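Local coordinates for protein type II restriction enzyme AgeI (Thalassobius gelatinovorus, PDB 5DWA) that recognises the double-stranded DNA sequence 5'-ACCGGT-3' and cleaves it after the first adenine, leaving fragments with terminal 5'-phosphates, at residues A[105-110]-A[268-273]. Residues are numbered along the deposited sequence; the frame is centred on the assembly and turned at random.
Sequences NPVLAR and EFTDYL
Two helices of the PD-(D/E)XK nuclease fold, the C-terminal part of 84-109 and the start of the chain's last helix, 268-277, meet here through Val107 and Leu108 on one side and Thr270 and Leu273 on the other. The pairing illustrates how a threonine can serve a buried helix-helix interface mainly through its methyl group. The short segments run in roughly the same direction, crossing at -35° with their axes 10.6 Å apart, and no hydrogen bond links them. Thr270 CG2 lies 4.0 Å from Val107 CG1 and equally near Leu108 CD2. A chi1 of 65° turns this methyl, opposite the carbonyl carbon, to the neighbouring helix, while OG1 stays by the first turn of its own helix and accepts a hydrogen bond from the backbone N-H of Asp267. Leu108 places both branches in the contact: CD1 is 3.9 Å from Leu273 CD1, and CD2 is 4.0 Å from that same methyl, the two side chains crossing at about a right angle. The pairing is thus purely apolar and buries 169 Å². Beyond it, Leu108 also rests on Ile113 and Leu115 of strand 113-117, while Leu273 reaches Leu191 of strand 191-196, so the helix pair packs against the central mixed sheet.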
ATOM      1  N   ASN A 105      19.446  -3.434 -20.083  1.00 14.39           N
ATOM      2  CA  ASN A 105      20.445  -2.460 -20.518  1.00 15.65           C
ATOM      3  C   ASN A 105      21.416  -2.958 -21.594  1.00 17.88           C
ATOM      4  O   ASN A 105      21.743  -2.190 -22.491  1.00 17.01           O
ATOM      5  CB  ASN A 105      21.226  -1.911 -19.322  1.00 16.11           C
ATOM      6  CG  ASN A 105      20.611  -0.622 -18.792  1.00 16.08           C
ATOM      7  OD1 ASN A 105      19.621  -0.149 -19.333  1.00 17.14           O
ATOM      8  ND2 ASN A 105      21.192  -0.055 -17.747  1.00 15.72           N
ATOM      9  N   PRO A 106      21.865  -4.229 -21.530  1.00 19.02           N
ATOM     10  CA  PRO A 106      22.751  -4.665 -22.619  1.00 22.09           C
ATOM     11  C   PRO A 106      22.111  -4.574 -24.011  1.00 23.69           C
ATOM     12  O   PRO A 106      22.761  -4.129 -24.958  1.00 27.30           O
ATOM     13  CB  PRO A 106      23.056  -6.122 -22.256  1.00 22.07           C
ATOM     14  CG  PRO A 106      22.928  -6.168 -20.776  1.00 21.48           C
ATOM     15  CD  PRO A 106      21.794  -5.232 -20.450  1.00 20.21           C
ATOM     16  N   VAL A 107      20.853  -4.982 -24.131  1.00 22.94           N
ATOM     17  CA  VAL A 107      20.165  -4.965 -25.412  1.00 23.01           C
ATOM     18  C   VAL A 107      19.809  -3.542 -25.829  1.00 21.78           C
ATOM     19  O   VAL A 107      19.925  -3.175 -26.998  1.00 23.74           O
ATOM     20  CB  VAL A 107      18.893  -5.839 -25.362  1.00 26.16           C
ATOM     21  CG1 VAL A 107      18.099  -5.723 -26.655  1.00 27.54           C
ATOM     22  CG2 VAL A 107      19.271  -7.286 -25.087  1.00 27.72           C
ATOM     23  N   LEU A 108      19.393  -2.730 -24.865  1.00 19.73           N
ATOM     24  CA  LEU A 108      18.996  -1.360 -25.154  1.00 18.19           C
ATOM     25  C   LEU A 108      20.192  -0.476 -25.531  1.00 19.13           C
ATOM     26  O   LEU A 108      20.041   0.473 -26.301  1.00 18.67           O
ATOM     27  CB  LEU A 108      18.251  -0.771 -23.959  1.00 16.07           C
ATOM     28  CG  LEU A 108      16.863  -1.360 -23.731  1.00 16.33           C
ATOM     29  CD1 LEU A 108      16.288  -0.816 -22.443  1.00 16.03           C
ATOM     30  CD2 LEU A 108      15.963  -1.038 -24.917  1.00 17.57           C
ATOM     31  N   ALA A 109      21.370  -0.800 -25.006  1.00 19.33           N
ATOM     32  CA  ALA A 109      22.573  -0.009 -25.275  1.00 20.61           C
ATOM     33  C   ALA A 109      22.905   0.040 -26.762  1.00 21.71           C
ATOM     34  O   ALA A 109      23.446   1.033 -27.244  1.00 21.84           O
ATOM     35  CB  ALA A 109      23.752  -0.547 -24.494  1.00 21.61           C
ATOM     36  N   ARG A 110      22.568  -1.030 -27.476  0.56 23.09           N
ATOM     37  CA  ARG A 110      22.790  -1.100 -28.917  0.56 24.11           C
ATOM     38  C   ARG A 110      21.985  -0.041 -29.669  0.56 23.01           C
ATOM     39  O   ARG A 110      22.308   0.298 -30.811  0.56 24.34           O
ATOM     40  CB  ARG A 110      22.434  -2.493 -29.441  0.56 26.03           C
ATOM     41  CG  ARG A 110      22.948  -3.628 -28.581  0.56 27.84           C
ATOM     42  CD  ARG A 110      23.004  -4.942 -29.357  0.56 29.06           C
ATOM     43  NE  ARG A 110      21.704  -5.603 -29.463  0.56 29.79           N
ATOM     44  CZ  ARG A 110      20.876  -5.473 -30.494  0.56 31.02           C
ATOM     45  NH1 ARG A 110      21.195  -4.701 -31.523  0.56 31.74           N
ATOM     46  NH2 ARG A 110      19.721  -6.119 -30.499  0.56 31.27           N
ATOM     47  N   GLU A 268       9.287  -7.699 -27.065  1.00 23.35           N
ATOM     48  CA  GLU A 268       8.269  -6.684 -27.314  1.00 24.71           C
ATOM     49  C   GLU A 268       8.567  -5.377 -26.584  1.00 22.44           C
ATOM     50  O   GLU A 268       8.268  -4.299 -27.098  1.00 22.98           O
ATOM     51  CB  GLU A 268       6.888  -7.202 -26.923  1.00 28.07           C
ATOM     52  CG  GLU A 268       6.340  -8.230 -27.894  1.00 31.00           C
ATOM     53  CD  GLU A 268       4.851  -8.434 -27.736  1.00 34.56           C
ATOM     54  OE1 GLU A 268       4.425  -8.900 -26.660  1.00 35.41           O
ATOM     55  OE2 GLU A 268       4.107  -8.114 -28.687  1.00 36.62           O
ATOM     56  N   PHE A 269       9.164  -5.468 -25.399  1.00 20.62           N
ATOM     57  CA  PHE A 269       9.498  -4.270 -24.630  1.00 19.30           C
ATOM     58  C   PHE A 269      10.591  -3.448 -25.314  1.00 18.72           C
ATOM     59  O   PHE A 269      10.440  -2.235 -25.494  1.00 18.14           O
ATOM     60  CB  PHE A 269       9.922  -4.640 -23.204  1.00 18.52           C
ATOM     61  CG  PHE A 269      10.392  -3.464 -22.386  1.00 18.29           C
ATOM     62  CD1 PHE A 269       9.514  -2.450 -22.039  1.00 19.59           C
ATOM     63  CD2 PHE A 269      11.714  -3.369 -21.972  1.00 18.85           C
ATOM     64  CE1 PHE A 269       9.941  -1.365 -21.287  1.00 19.72           C
ATOM     65  CE2 PHE A 269      12.147  -2.282 -21.222  1.00 19.02           C
ATOM     66  CZ  PHE A 269      11.254  -1.284 -20.874  1.00 19.01           C
ATOM     67  N   THR A 270      11.681  -4.103 -25.710  1.00 18.56           N
ATOM     68  CA  THR A 270      12.773  -3.385 -26.364  1.00 19.45           C
ATOM     69  C   THR A 270      12.329  -2.869 -27.737  1.00 20.47           C
ATOM     70  O   THR A 270      12.645  -1.740 -28.106  1.00 20.38           O
ATOM     71  CB  THR A 270      14.040  -4.252 -26.503  1.00 20.61           C
ATOM     72  OG1 THR A 270      13.793  -5.364 -27.374  1.00 22.27           O
ATOM     73  CG2 THR A 270      14.477  -4.759 -25.141  1.00 20.34           C
ATOM     74  N   ASP A 271      11.569  -3.679 -28.471  1.00 21.91           N
ATOM     75  CA  ASP A 271      11.014  -3.235 -29.749  1.00 24.48           C
ATOM     76  C   ASP A 271      10.164  -1.984 -29.554  1.00 23.75           C
ATOM     77  O   ASP A 271      10.208  -1.050 -30.362  1.00 25.02           O
ATOM     78  CB  ASP A 271      10.175  -4.338 -30.398  1.00 28.15           C
ATOM     79  CG  ASP A 271      11.019  -5.475 -30.939  1.00 32.07           C
ATOM     80  OD1 ASP A 271      12.245  -5.294 -31.102  1.00 33.13           O
ATOM     81  OD2 ASP A 271      10.450  -6.553 -31.211  1.00 34.61           O
ATOM     82  N   TYR A 272       9.396  -1.972 -28.470  1.00 22.52           N
ATOM     83  CA  TYR A 272       8.534  -0.846 -28.138  1.00 21.61           C
ATOM     84  C   TYR A 272       9.338   0.421 -27.866  1.00 19.92           C
ATOM     85  O   TYR A 272       9.054   1.472 -28.431  1.00 20.52           O
ATOM     86  CB  TYR A 272       7.660  -1.188 -26.928  1.00 22.05           C
ATOM     87  CG  TYR A 272       6.869  -0.024 -26.389  1.00 23.77           C
ATOM     88  CD1 TYR A 272       5.710   0.411 -27.026  1.00 23.84           C
ATOM     89  CD2 TYR A 272       7.273   0.640 -25.238  1.00 24.60           C
ATOM     90  CE1 TYR A 272       4.986   1.477 -26.536  1.00 23.95           C
ATOM     91  CE2 TYR A 272       6.555   1.705 -24.740  1.00 24.34           C
ATOM     92  CZ  TYR A 272       5.410   2.118 -25.389  1.00 24.69           C
ATOM     93  OH  TYR A 272       4.691   3.180 -24.897  1.00 26.82           O
ATOM     94  N   LEU A 273      10.344   0.318 -27.003  1.00 19.70           N
ATOM     95  CA  LEU A 273      11.191   1.467 -26.705  1.00 19.45           C
ATOM     96  C   LEU A 273      11.909   1.977 -27.951  1.00 20.50           C
ATOM     97  O   LEU A 273      11.977   3.183 -28.178  1.00 21.61           O
ATOM     98  CB  LEU A 273      12.216   1.120 -25.626  1.00 18.96           C
ATOM     99  CG  LEU A 273      11.642   0.915 -24.225  1.00 19.26           C
ATOM    100  CD1 LEU A 273      12.775   0.790 -23.220  1.00 18.06           C
ATOM    101  CD2 LEU A 273      10.694   2.049 -23.841  1.00 19.51           C
TER